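Local coordinates for dioxygenase (Pseudomonas brassicacearum, PDB 5V2D), which probably cleaves the central double bond of lignin-derived stilbenes with dioxygen at a non-haem iron centre, as lignostilbene dioxygenases do, at residues A140-I145 with F185-K190; N136-N141 with A153-A158; L159-D164 with L171-F176; D78-G83 with M492-C497; N197-S202 with Y215-P220. All blocks are in the same frame, centred on the assembly; numbering follows the deposited sequence.

Contact 1 (A140-I145 with F185-K190); sequences ANTSVI and FTAHPK. With FE (Fe (III) ion), chain E.
S143 and A187 show how a metal ligand can be set in place through its neighbour's backbone. The serine turns its hydroxyl back beside its own backbone N (chi1 -61°), which points OG across to the carbonyl of A187; S143 OG donates to A187 O at 2.6 Å, the donor only modestly out of the carbonyl plane, tilted by 18°. The same oxygen stands over one face of the H188 ring, offset toward its rim, with S143 OG 4.1 Å from H188 CE1. Just before the strand begins, T142 lays its methyl on the alanine, T142 CG2 to A187 CB being 3.6 Å, while its hydroxyl donates to N141 OD1. At the far end I145 and P189 slide past each other in opposite directions, I145 CG2 and P189 CG 4.1 Å apart. On the loop side an ST turn, H188 N to T186 OG1 at 2.8 Å, fixes the backbone just ahead of the histidine. H188 NE2 binds the iron at 2.1 Å, with H239, H304, H495 and a water as the other ligands. Without the hydroxyl, as with an alanine at S143, the carbonyl of A187 would probably lose this donor and the loop bearing H188 be less firmly held. The chemistry is second-shell: one short bond and two apolar touches are likely to steady a first-shell imidazole in the four-histidine iron site characteristic of carotenoid cleavage oxygenases.

Contact 2 (N136-N141 with A153-A158); sequences NNTTAN and ALKEDA
T138 and D157 meet through complementary torsions: the threonine swings OG1 opposite its backbone N (chi1 -157°), and the aspartate tucks CG between its own N and carbonyl carbon (chi1 63°). T138 OG1 then donates to D157 OD1 at 2.8 Å, on the syn side of the carboxylate. The other oxygen, D157 OD2, accepts hydrogen bonds from two waters; one also donates to N137 O, and the second accepts from N137 ND2, while N137 OD1 is held by N120. A158 CB presses on T138 CB at 3.6 Å. K155, bent at its second and third torsions, runs past T138 in the opposite direction, its CE 3.5 Å from T139 OG1. Its ammonium reaches N141 OD1 only weakly, at 3.3 Å, and also F81 O; the N141 amide is held chiefly by G83 O. An Asx turn, T138 N to N136 OD1, shapes the loop; a type I turn, K155 to A158, shapes its partner. A threonine-carboxylate bond reinforced by water thus ties two turns together, while E156 accepts from H239, an iron ligand.

Contact 3 (L159-D164 with L171-F176); sequences LPWAMD and LGEWTF
A162 sits at the apolar centre of this beta hairpin, its methyl against the W174 indole, with A162 CB and W174 CE3 3.4 Å apart. P160 continues the cluster: its CG rests 3.8 Å from F176 CE1, the two side chains crossing at about a right angle, and the F176 ring lays one face over W174 CD1. On the opposite face of the sheet W161 folds its indole back over the partner strand. Its CG lies beside its own backbone N (chi1 -79°), which brings the ring over the G172-E173 peptide; E173 CA makes a CH-pi contact with the five-membered ring, 4.1 Å from its centroid. Backbone bonds join the strands at W174 N to P160 O, A162 N to G172 O and L171 N to A162 O. A classic beta bulge sets both L171 and G172 opposite A162. Further out E173 runs its extended chain obliquely across L159, with E173 OE2 3.8 Å from L159 CB. The polar edge is finished by water: E173 OE2 accepts from two molecules, one of which also donates to L159 O and accepts from W161 NE1, while the other accepts from L159 N. The hairpin forms one side of a four-stranded antiparallel sheet: strand 161-163 pairs with strand 150-154, strand 170-173 is outermost, and F176 stacks on F185 of the loop leading to strand 190-191.

Contact 4 (D78-G83 with M492-C497); sequences DIFFNG and MSLHGC. With FE (Fe (III) ion), chain E.
F80 and F81, on a short 3-10 turn, pack against L494 in a wholly apolar exchange. L494 CD2 touches both rings, 3.9 Å from F80 CE1 and 4.0 Å from F81 CE1; the leucine slides past F80 and crosses F81 at about a right angle. F80, its CG carried opposite the backbone N (chi1 170°), also brings CZ within 4.0 Å of M492 CG. Backbone oxygens form the second kind of contact: M492 O and S493 O lie at the edge of the F80 ring, the former 3.4 Å from F80 CZ. M492 O, buried without a hydrogen-bond partner, may gain a little from the weakly positive ring rim. Within the 78-83 loop, N82 ND2 donates to the syn lone pair of D78 OD1. H495 NE2 binds the iron at 2.1 Å, and H495 ND1 bonds to E437. The loop between strands 60-67 and 85-93 thus meets the lead-in to strand 496-500 of the same sheet, as apolar packing against the residue directly preceding a metal ligand.

Contact 5 (N197-S202 with Y215-P220); sequences NLLAFS and YFELSP
L198, A200 and their partners L218 and F216 form the hydrogen-bonded pairs of an antiparallel beta hairpin, the two inner strands of a four-stranded blade in the seven-bladed propeller known for carotenoid cleavage oxygenases. The tight part is the face bearing L199, Y215 and E217. L199 lies side by side with Y215 and with E217; L199 CD2 comes within 3.5 Å of both Y215 OH and E217 CD. Y215 OH donates to E217 OE2 at 2.7 Å, from above the carboxylate plane, and R284 forms a salt bridge with E217 OE1. Were E217 replaced by an alanine, the guanidinium of R284, the N197 amide and Y215 OH would probably each lose this partner. The face with A200 and F216 is looser, F216 CE1 coming no nearer than 4.1 Å to S202 CB, and the partly exposed end lies at S219 and P220. Back on the tight face, N197 ND2 donates to the anti lone pair of E217 OE1 at 2.9 Å, nearly straight at 168°.

Overall arrangement
Contacts 1, 2 and 3 all reach one four-stranded antiparallel sheet, strands 143-147, 150-154, 161-163 and 170-173, and follow its strand order outward: their centres stand 7, 12 and 18 Å from that of the chain. Contact 5 belongs to the next sheet along the chain, its centre 12 Å from contact 1, joined to it by backbone bonds from K190 and T186. Contact 4 links residues more than 400 positions apart and so spans all the others; its centre is 11 Å from those of contacts 1 and 2, and N141 bridges to F81 and G83. Contacts 1 and 4 each supply a histidine to the same iron, so two distant parts of the chain, one close to the C-terminus, meet at the metal.

Contact 1 (A140-I145 with F185-K190)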
# COMPACT_ATOMS: atom_id res chain seq x y z
N ALA A 140 -6.55 9.12 -4.64
CA ALA A 140 -5.65 8.39 -5.51
C ALA A 140 -4.27 8.26 -4.84
O ALA A 140 -3.28 8.52 -5.51
CB ALA A 140 -5.54 9.09 -6.85
N ASN A 141 -4.24 7.89 -3.56
CA ASN A 141 -3.07 8.05 -2.69
C ASN A 141 -2.34 6.80 -2.22
O ASN A 141 -1.45 6.94 -1.37
CB ASN A 141 -3.46 8.93 -1.51
CG ASN A 141 -4.29 8.23 -0.49
OD1 ASN A 141 -4.75 7.13 -0.72
ND2 ASN A 141 -4.48 8.89 0.67
N THR A 142 -2.75 5.62 -2.71
CA THR A 142 -2.33 4.38 -2.06
C THR A 142 -1.31 3.58 -2.81
O THR A 142 -0.31 3.11 -2.20
CB THR A 142 -3.57 3.53 -1.68
OG1 THR A 142 -4.36 4.29 -0.78
CG2 THR A 142 -3.19 2.26 -0.99
N SER A 143 -1.49 3.41 -4.12
CA SER A 143 -0.49 2.71 -4.92
C SER A 143 -0.35 3.32 -6.27
O SER A 143 -1.17 4.08 -6.74
CB SER A 143 -0.90 1.24 -5.18
OG SER A 143 -1.02 0.51 -3.97
N VAL A 144 0.73 2.91 -6.95
CA VAL A 144 0.96 3.26 -8.33
C VAL A 144 1.38 2.03 -9.08
O VAL A 144 2.06 1.16 -8.53
CB VAL A 144 2.00 4.41 -8.47
CG1 VAL A 144 1.41 5.75 -8.11
CG2 VAL A 144 3.24 4.16 -7.60
N ILE A 145 0.96 1.91 -10.34
CA ILE A 145 1.40 0.79 -11.19
C ILE A 145 1.36 1.21 -12.64
O ILE A 145 0.45 1.93 -13.03
CB ILE A 145 0.52 -0.46 -10.95
CG1 ILE A 145 1.24 -1.69 -11.37
CG2 ILE A 145 -0.84 -0.37 -11.66
CD1 ILE A 145 0.54 -2.96 -11.00
N PHE A 185 -12.13 0.38 -7.45
CA PHE A 185 -11.09 -0.48 -8.02
C PHE A 185 -9.97 -0.58 -7.02
O PHE A 185 -9.60 0.44 -6.43
CB PHE A 185 -10.66 0.18 -9.30
CG PHE A 185 -9.81 -0.68 -10.19
CD1 PHE A 185 -10.38 -1.50 -11.16
CD2 PHE A 185 -8.41 -0.64 -10.09
CE1 PHE A 185 -9.58 -2.24 -12.00
CE2 PHE A 185 -7.63 -1.39 -10.93
CZ PHE A 185 -8.22 -2.19 -11.90
N THR A 186 -9.41 -1.75 -6.81
CA THR A 186 -8.41 -1.95 -5.75
C THR A 186 -7.21 -1.05 -5.92
O THR A 186 -6.84 -0.69 -7.06
CB THR A 186 -7.93 -3.43 -5.73
OG1 THR A 186 -7.11 -3.67 -4.61
CG2 THR A 186 -7.23 -3.81 -6.97
N ALA A 187 -6.53 -0.77 -4.81
CA ALA A 187 -5.18 -0.19 -4.88
C ALA A 187 -4.12 -1.30 -4.82
O ALA A 187 -2.94 -0.98 -4.79
CB ALA A 187 -5.00 0.80 -3.74
N HIS A 188 -4.49 -2.58 -4.81
CA HIS A 188 -3.51 -3.65 -4.83
C HIS A 188 -3.64 -4.60 -6.04
O HIS A 188 -3.70 -5.81 -5.84
CB HIS A 188 -3.51 -4.40 -3.53
CG HIS A 188 -2.72 -3.69 -2.49
ND1 HIS A 188 -1.36 -3.60 -2.60
CD2 HIS A 188 -3.07 -2.99 -1.38
CE1 HIS A 188 -0.90 -2.85 -1.60
NE2 HIS A 188 -1.91 -2.51 -0.82
N PRO A 189 -3.68 -4.06 -7.25
CA PRO A 189 -3.63 -4.91 -8.40
C PRO A 189 -2.27 -5.55 -8.51
O PRO A 189 -1.29 -5.03 -7.88
CB PRO A 189 -3.85 -3.94 -9.55
CG PRO A 189 -3.18 -2.67 -9.12
CD PRO A 189 -3.51 -2.63 -7.62
N LYS A 190 -2.19 -6.65 -9.24
CA LYS A 190 -0.90 -7.33 -9.48
C LYS A 190 -0.67 -7.41 -10.98
O LYS A 190 -1.63 -7.50 -11.74
CB LYS A 190 -0.97 -8.76 -9.00
CG LYS A 190 -1.54 -9.09 -7.65
CD LYS A 190 -0.72 -8.54 -6.58
CE LYS A 190 -1.38 -8.89 -5.25
NZ LYS A 190 -1.00 -7.87 -4.25
FE FE E . -1.71 -1.44 1.00
O HOH W 1 -1.70 0.11 2.37

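Contact 2 (N136-N141 with A153-A158)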
# COMPACT_ATOMS: atom_id res chain seq x y z
N ASN A 136 -16.54 13.25 -6.52
CA ASN A 136 -15.60 12.11 -6.42
C ASN A 136 -14.71 12.39 -5.18
O ASN A 136 -13.95 13.35 -5.14
CB ASN A 136 -14.75 11.96 -7.71
CG ASN A 136 -13.85 10.73 -7.67
OD1 ASN A 136 -13.57 10.16 -6.60
ND2 ASN A 136 -13.37 10.33 -8.83
N ASN A 137 -14.85 11.57 -4.19
CA ASN A 137 -14.12 11.71 -2.89
C ASN A 137 -12.67 11.18 -2.91
O ASN A 137 -12.03 11.25 -1.88
CB ASN A 137 -14.90 10.96 -1.80
CG ASN A 137 -14.68 11.53 -0.40
OD1 ASN A 137 -14.60 12.78 -0.25
ND2 ASN A 137 -14.59 10.65 0.63
N THR A 138 -12.20 10.59 -4.00
CA THR A 138 -10.92 9.91 -3.99
C THR A 138 -9.73 10.85 -3.94
O THR A 138 -9.76 11.93 -4.50
CB THR A 138 -10.75 8.89 -5.15
OG1 THR A 138 -9.76 7.94 -4.75
CG2 THR A 138 -10.33 9.54 -6.42
N THR A 139 -8.68 10.39 -3.28
CA THR A 139 -7.36 11.04 -3.30
C THR A 139 -6.27 10.31 -4.08
O THR A 139 -5.17 10.81 -4.17
CB THR A 139 -6.84 11.15 -1.83
OG1 THR A 139 -6.90 9.83 -1.23
CG2 THR A 139 -7.69 12.14 -1.06
N ALA A 140 -6.55 9.12 -4.64
CA ALA A 140 -5.65 8.39 -5.51
C ALA A 140 -4.27 8.26 -4.84
O ALA A 140 -3.28 8.52 -5.51
CB ALA A 140 -5.54 9.09 -6.85
N ASN A 141 -4.24 7.89 -3.56
CA ASN A 141 -3.07 8.05 -2.69
C ASN A 141 -2.34 6.80 -2.22
O ASN A 141 -1.45 6.94 -1.37
CB ASN A 141 -3.46 8.93 -1.51
CG ASN A 141 -4.29 8.23 -0.49
OD1 ASN A 141 -4.75 7.13 -0.72
ND2 ASN A 141 -4.48 8.89 0.67
N ALA A 153 -2.51 5.76 -10.58
CA ALA A 153 -2.51 6.11 -9.16
C ALA A 153 -3.85 5.65 -8.61
O ALA A 153 -4.93 6.03 -9.10
CB ALA A 153 -2.36 7.61 -8.95
N LEU A 154 -3.79 4.78 -7.62
CA LEU A 154 -4.93 4.00 -7.20
C LEU A 154 -5.31 4.27 -5.73
O LEU A 154 -4.46 4.43 -4.85
CB LEU A 154 -4.66 2.54 -7.35
CG LEU A 154 -4.20 2.11 -8.75
CD1 LEU A 154 -2.82 1.43 -8.63
CD2 LEU A 154 -5.21 1.12 -9.30
N LYS A 155 -6.61 4.18 -5.49
CA LYS A 155 -7.12 4.12 -4.17
C LYS A 155 -8.48 3.40 -4.21
O LYS A 155 -9.26 3.64 -5.06
CB LYS A 155 -7.27 5.53 -3.78
CG LYS A 155 -8.13 5.88 -2.68
CD LYS A 155 -7.65 5.63 -1.45
CE LYS A 155 -8.23 6.71 -0.50
NZ LYS A 155 -7.56 6.27 0.79
N GLU A 156 -8.69 2.55 -3.24
CA GLU A 156 -9.69 1.50 -3.30
C GLU A 156 -11.14 1.96 -3.17
O GLU A 156 -12.06 1.13 -3.22
CB GLU A 156 -9.42 0.41 -2.25
CG GLU A 156 -9.66 0.89 -0.78
CD GLU A 156 -8.89 0.00 0.21
OE1 GLU A 156 -7.66 -0.16 0.03
OE2 GLU A 156 -9.51 -0.54 1.17
N ASP A 157 -11.36 3.25 -3.03
CA ASP A 157 -12.73 3.84 -2.97
C ASP A 157 -13.22 4.32 -4.31
O ASP A 157 -14.30 4.85 -4.40
CB ASP A 157 -12.81 4.99 -1.96
CG ASP A 157 -11.94 6.17 -2.30
OD1 ASP A 157 -11.05 6.06 -3.21
OD2 ASP A 157 -12.12 7.25 -1.60
N ALA A 158 -12.42 4.17 -5.39
CA ALA A 158 -12.79 4.73 -6.67
C ALA A 158 -11.94 4.11 -7.79
O ALA A 158 -11.01 3.33 -7.51
CB ALA A 158 -12.62 6.24 -6.64
O HOH W 2 -10.88 9.22 -0.39
O HOH W 3 -14.34 7.88 -0.33

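Contact 3 (L159-D164 with L171-F176)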
# COMPACT_ATOMS: atom_id res chain seq x y z
N LEU A 159 -12.26 4.50 -9.01
CA LEU A 159 -11.43 4.15 -10.14
C LEU A 159 -10.12 4.92 -10.03
O LEU A 159 -10.04 5.96 -9.36
CB LEU A 159 -12.16 4.59 -11.43
CG LEU A 159 -13.38 3.73 -11.85
CD1 LEU A 159 -14.08 4.44 -13.00
CD2 LEU A 159 -12.92 2.39 -12.31
N PRO A 160 -9.07 4.43 -10.67
CA PRO A 160 -7.77 5.04 -10.57
C PRO A 160 -7.66 6.25 -11.44
O PRO A 160 -8.54 6.48 -12.26
CB PRO A 160 -6.82 3.94 -11.07
CG PRO A 160 -7.66 3.00 -11.85
CD PRO A 160 -9.06 3.15 -11.44
N TRP A 161 -6.59 7.03 -11.24
CA TRP A 161 -6.29 8.22 -11.98
C TRP A 161 -4.99 7.98 -12.79
O TRP A 161 -4.01 7.42 -12.28
CB TRP A 161 -6.13 9.43 -11.04
CG TRP A 161 -7.45 9.91 -10.65
CD1 TRP A 161 -8.37 9.27 -9.89
CD2 TRP A 161 -8.10 11.09 -11.15
NE1 TRP A 161 -9.53 9.99 -9.87
CE2 TRP A 161 -9.40 11.10 -10.64
CE3 TRP A 161 -7.69 12.13 -11.96
CZ2 TRP A 161 -10.28 12.15 -10.91
CZ3 TRP A 161 -8.56 13.17 -12.23
CH2 TRP A 161 -9.84 13.16 -11.73
N ALA A 162 -5.04 8.29 -14.08
CA ALA A 162 -3.87 8.10 -14.93
C ALA A 162 -2.99 9.31 -14.94
O ALA A 162 -3.47 10.46 -14.89
CB ALA A 162 -4.32 7.71 -16.34
N MET A 163 -1.69 9.03 -14.98
CA MET A 163 -0.66 9.99 -15.11
C MET A 163 0.33 9.64 -16.21
O MET A 163 0.57 8.47 -16.53
CB MET A 163 0.05 10.12 -13.77
CG MET A 163 -0.92 10.46 -12.59
SD MET A 163 0.11 10.35 -11.09
CE MET A 163 0.52 12.10 -10.85
N ASP A 164 0.97 10.68 -16.75
CA ASP A 164 1.99 10.48 -17.79
C ASP A 164 3.22 9.84 -17.11
O ASP A 164 3.71 10.34 -16.06
CB ASP A 164 2.36 11.82 -18.41
CG ASP A 164 3.40 11.68 -19.50
OD1 ASP A 164 4.59 11.40 -19.26
OD2 ASP A 164 3.03 11.88 -20.63
N LEU A 171 -3.65 12.77 -16.34
CA LEU A 171 -4.46 12.54 -17.56
C LEU A 171 -5.92 12.44 -17.29
O LEU A 171 -6.71 12.79 -18.14
CB LEU A 171 -4.01 11.27 -18.29
CG LEU A 171 -2.51 11.34 -18.62
CD1 LEU A 171 -1.89 10.09 -19.25
CD2 LEU A 171 -2.27 12.56 -19.53
N GLY A 172 -6.36 12.07 -16.09
CA GLY A 172 -7.82 12.05 -15.77
C GLY A 172 -8.12 10.70 -15.14
O GLY A 172 -7.25 9.80 -15.03
N GLU A 173 -9.35 10.55 -14.73
CA GLU A 173 -9.83 9.30 -14.22
C GLU A 173 -9.67 8.26 -15.31
O GLU A 173 -9.99 8.49 -16.46
CB GLU A 173 -11.28 9.41 -13.79
CG GLU A 173 -11.79 8.14 -13.17
CD GLU A 173 -13.27 8.23 -12.72
OE1 GLU A 173 -14.09 8.38 -13.67
OE2 GLU A 173 -13.62 8.09 -11.50
N TRP A 174 -9.20 7.10 -14.96
CA TRP A 174 -9.04 6.00 -15.92
C TRP A 174 -10.19 5.02 -15.77
O TRP A 174 -10.33 4.35 -14.77
CB TRP A 174 -7.70 5.27 -15.70
CG TRP A 174 -7.23 4.47 -16.82
CD1 TRP A 174 -7.25 3.13 -16.90
CD2 TRP A 174 -6.67 4.92 -18.04
NE1 TRP A 174 -6.68 2.69 -18.08
CE2 TRP A 174 -6.34 3.77 -18.81
CE3 TRP A 174 -6.41 6.19 -18.56
CZ2 TRP A 174 -5.77 3.84 -20.08
CZ3 TRP A 174 -5.84 6.27 -19.83
CH2 TRP A 174 -5.50 5.10 -20.56
N THR A 175 -10.98 4.90 -16.82
CA THR A 175 -12.18 4.00 -16.80
C THR A 175 -11.93 2.66 -17.48
O THR A 175 -12.79 1.83 -17.53
CB THR A 175 -13.37 4.68 -17.57
OG1 THR A 175 -12.96 4.80 -18.93
CG2 THR A 175 -13.65 6.09 -17.05
N PHE A 176 -10.72 2.43 -17.95
CA PHE A 176 -10.33 1.23 -18.74
C PHE A 176 -11.25 1.14 -19.98
O PHE A 176 -11.92 0.12 -20.16
CB PHE A 176 -10.34 -0.06 -17.91
CG PHE A 176 -9.41 -0.03 -16.72
CD1 PHE A 176 -9.82 0.54 -15.51
CD2 PHE A 176 -8.15 -0.55 -16.84
CE1 PHE A 176 -8.96 0.54 -14.41
CE2 PHE A 176 -7.26 -0.52 -15.76
CZ PHE A 176 -7.69 -0.01 -14.53
O HOH W 4 -11.73 8.01 -9.46
O HOH W 5 -14.55 6.38 -9.60

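Contact 4 (D78-G83 with M492-C497)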
# COMPACT_ATOMS: atom_id res chain seq x y z
N ASP A 78 -7.39 14.36 11.22
CA ASP A 78 -7.50 13.42 10.12
C ASP A 78 -6.52 12.31 10.25
O ASP A 78 -5.73 12.30 11.19
CB ASP A 78 -7.35 14.14 8.78
CG ASP A 78 -8.13 13.46 7.60
OD1 ASP A 78 -8.81 12.36 7.75
OD2 ASP A 78 -8.00 14.13 6.50
N ILE A 79 -6.60 11.34 9.35
CA ILE A 79 -5.74 10.15 9.42
C ILE A 79 -4.79 10.19 8.23
O ILE A 79 -5.08 10.88 7.17
CB ILE A 79 -6.52 8.86 9.52
CG1 ILE A 79 -7.26 8.55 8.20
CG2 ILE A 79 -7.46 8.93 10.75
CD1 ILE A 79 -7.93 7.21 8.16
N PHE A 80 -3.67 9.50 8.38
CA PHE A 80 -2.63 9.53 7.32
C PHE A 80 -3.14 9.03 6.01
O PHE A 80 -2.84 9.61 4.96
CB PHE A 80 -1.44 8.65 7.79
CG PHE A 80 -0.41 8.39 6.73
CD1 PHE A 80 -0.18 7.13 6.31
CD2 PHE A 80 0.33 9.40 6.24
CE1 PHE A 80 0.83 6.84 5.37
CE2 PHE A 80 1.29 9.16 5.26
CZ PHE A 80 1.53 7.85 4.84
N PHE A 81 -4.00 8.02 6.02
CA PHE A 81 -4.54 7.41 4.82
C PHE A 81 -5.45 8.36 4.00
O PHE A 81 -5.92 7.98 2.93
CB PHE A 81 -5.33 6.13 5.13
CG PHE A 81 -4.54 5.00 5.68
CD1 PHE A 81 -3.20 4.82 5.46
CD2 PHE A 81 -5.24 3.92 6.28
CE1 PHE A 81 -2.49 3.73 6.00
CE2 PHE A 81 -4.57 2.79 6.76
CZ PHE A 81 -3.17 2.71 6.66
N ASN A 82 -5.74 9.54 4.52
CA ASN A 82 -6.70 10.44 3.85
C ASN A 82 -6.06 11.59 3.05
O ASN A 82 -6.75 12.41 2.49
CB ASN A 82 -7.67 11.01 4.86
CG ASN A 82 -9.05 11.31 4.26
OD1 ASN A 82 -9.41 10.84 3.11
ND2 ASN A 82 -9.85 12.03 5.04
N GLY A 83 -4.74 11.62 2.94
CA GLY A 83 -4.06 12.76 2.34
C GLY A 83 -4.04 12.66 0.81
O GLY A 83 -3.96 11.56 0.26
N MET A 492 6.38 10.24 4.76
CA MET A 492 6.05 8.80 4.70
C MET A 492 5.10 8.55 3.58
O MET A 492 4.20 9.35 3.36
CB MET A 492 5.52 8.32 6.06
CG MET A 492 5.17 6.86 6.15
SD MET A 492 6.67 5.88 5.87
CE MET A 492 6.07 4.23 6.00
N SER A 493 5.29 7.44 2.88
CA SER A 493 4.56 7.07 1.71
C SER A 493 3.74 5.82 1.96
O SER A 493 3.82 5.14 3.04
CB SER A 493 5.48 6.85 0.50
OG SER A 493 6.38 7.98 0.32
N LEU A 494 2.98 5.47 0.97
CA LEU A 494 2.38 4.18 0.90
C LEU A 494 3.11 3.36 -0.17
O LEU A 494 4.34 3.18 -0.05
CB LEU A 494 0.87 4.31 0.75
CG LEU A 494 0.12 4.72 2.00
CD1 LEU A 494 -1.39 5.04 1.70
CD2 LEU A 494 0.25 3.74 3.14
N HIS A 495 2.44 2.85 -1.18
CA HIS A 495 3.07 1.85 -2.04
C HIS A 495 3.76 2.37 -3.27
O HIS A 495 3.46 3.47 -3.71
CB HIS A 495 2.02 0.79 -2.46
CG HIS A 495 1.42 0.13 -1.30
ND1 HIS A 495 2.13 -0.80 -0.53
CD2 HIS A 495 0.16 0.21 -0.75
CE1 HIS A 495 1.32 -1.26 0.43
NE2 HIS A 495 0.13 -0.66 0.32
N GLY A 496 4.73 1.61 -3.76
CA GLY A 496 5.47 2.01 -4.95
C GLY A 496 5.69 0.86 -5.89
O GLY A 496 5.25 -0.31 -5.64
N CYS A 497 6.40 1.13 -6.98
CA CYS A 497 6.64 0.04 -7.97
C CYS A 497 7.86 0.41 -8.78
O CYS A 497 8.28 1.59 -8.84
CB CYS A 497 5.48 -0.14 -8.92
SG CYS A 497 5.18 1.30 -9.99
FE FE E . -1.71 -1.44 1.00
O HOH W 1 -1.70 0.11 2.37

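Contact 5 (N197-S202 with Y215-P220)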
# COMPACT_ATOMS: atom_id res chain seq x y z
N ASN A 197 -0.67 -9.32 -17.84
CA ASN A 197 -2.05 -8.96 -17.50
C ASN A 197 -2.09 -8.23 -16.14
O ASN A 197 -1.33 -8.54 -15.21
CB ASN A 197 -2.95 -10.17 -17.41
CG ASN A 197 -3.23 -10.84 -18.78
OD1 ASN A 197 -2.80 -10.35 -19.81
ND2 ASN A 197 -3.99 -11.89 -18.77
N LEU A 198 -3.08 -7.34 -16.02
CA LEU A 198 -3.39 -6.64 -14.77
C LEU A 198 -4.46 -7.41 -14.10
O LEU A 198 -5.54 -7.60 -14.67
CB LEU A 198 -3.81 -5.21 -15.05
CG LEU A 198 -4.05 -4.30 -13.84
CD1 LEU A 198 -2.72 -4.09 -13.16
CD2 LEU A 198 -4.55 -2.98 -14.31
N LEU A 199 -4.16 -7.89 -12.91
CA LEU A 199 -5.08 -8.68 -12.11
C LEU A 199 -5.58 -7.77 -11.00
O LEU A 199 -4.77 -7.16 -10.25
CB LEU A 199 -4.37 -9.85 -11.52
CG LEU A 199 -3.43 -10.62 -12.52
CD1 LEU A 199 -2.88 -11.88 -11.85
CD2 LEU A 199 -4.10 -11.05 -13.79
N ALA A 200 -6.89 -7.56 -10.91
CA ALA A 200 -7.42 -6.59 -10.02
C ALA A 200 -8.79 -7.04 -9.47
O ALA A 200 -9.25 -8.12 -9.79
CB ALA A 200 -7.55 -5.26 -10.78
N PHE A 201 -9.38 -6.22 -8.62
CA PHE A 201 -10.65 -6.58 -8.01
C PHE A 201 -11.31 -5.32 -7.47
O PHE A 201 -10.68 -4.24 -7.45
CB PHE A 201 -10.49 -7.65 -6.95
CG PHE A 201 -9.85 -7.15 -5.68
CD1 PHE A 201 -10.66 -6.68 -4.59
CD2 PHE A 201 -8.49 -7.12 -5.54
CE1 PHE A 201 -10.07 -6.17 -3.46
CE2 PHE A 201 -7.90 -6.62 -4.36
CZ PHE A 201 -8.67 -6.16 -3.33
N SER A 202 -12.55 -5.45 -7.02
CA SER A 202 -13.30 -4.35 -6.37
C SER A 202 -14.14 -4.90 -5.21
O SER A 202 -14.68 -6.02 -5.33
CB SER A 202 -14.22 -3.71 -7.40
OG SER A 202 -15.21 -2.90 -6.76
N TYR A 215 -13.76 -9.90 -9.33
CA TYR A 215 -12.40 -10.07 -9.89
C TYR A 215 -12.36 -9.57 -11.33
O TYR A 215 -13.31 -9.81 -12.08
CB TYR A 215 -11.98 -11.55 -9.84
CG TYR A 215 -10.69 -11.81 -10.52
CD1 TYR A 215 -9.54 -11.24 -10.03
CD2 TYR A 215 -10.60 -12.56 -11.66
CE1 TYR A 215 -8.34 -11.41 -10.65
CE2 TYR A 215 -9.40 -12.79 -12.28
CZ TYR A 215 -8.26 -12.20 -11.78
OH TYR A 215 -7.05 -12.34 -12.40
N PHE A 216 -11.31 -8.87 -11.71
CA PHE A 216 -11.05 -8.41 -13.05
C PHE A 216 -9.68 -8.85 -13.56
O PHE A 216 -8.69 -8.73 -12.83
CB PHE A 216 -10.98 -6.87 -13.12
CG PHE A 216 -12.20 -6.19 -12.72
CD1 PHE A 216 -12.23 -5.35 -11.58
CD2 PHE A 216 -13.34 -6.31 -13.50
CE1 PHE A 216 -13.38 -4.65 -11.25
CE2 PHE A 216 -14.53 -5.61 -13.14
CZ PHE A 216 -14.52 -4.79 -12.00
N GLU A 217 -9.63 -9.26 -14.85
CA GLU A 217 -8.38 -9.55 -15.48
C GLU A 217 -8.30 -8.81 -16.79
O GLU A 217 -9.15 -9.02 -17.69
CB GLU A 217 -8.22 -11.05 -15.64
CG GLU A 217 -6.83 -11.40 -16.22
CD GLU A 217 -6.31 -12.79 -15.80
OE1 GLU A 217 -5.28 -13.10 -16.43
OE2 GLU A 217 -6.82 -13.49 -14.86
N LEU A 218 -7.26 -7.96 -16.93
CA LEU A 218 -7.02 -7.13 -18.08
C LEU A 218 -5.73 -7.45 -18.81
O LEU A 218 -4.71 -7.79 -18.19
CB LEU A 218 -7.08 -5.64 -17.76
CG LEU A 218 -8.42 -5.14 -17.14
CD1 LEU A 218 -8.23 -4.68 -15.72
CD2 LEU A 218 -9.08 -4.07 -17.96
N SER A 219 -5.78 -7.36 -20.15
CA SER A 219 -4.64 -7.58 -20.96
C SER A 219 -3.72 -6.43 -20.84
O SER A 219 -4.12 -5.34 -20.38
CB SER A 219 -5.09 -7.79 -22.46
OG SER A 219 -5.30 -6.53 -23.06
N PRO A 220 -2.45 -6.61 -21.23
CA PRO A 220 -1.50 -5.46 -21.14
C PRO A 220 -1.88 -4.25 -21.98
O PRO A 220 -1.43 -3.13 -21.70
CB PRO A 220 -0.16 -6.06 -21.60
CG PRO A 220 -0.48 -7.36 -22.20
CD PRO A 220 -1.81 -7.84 -21.77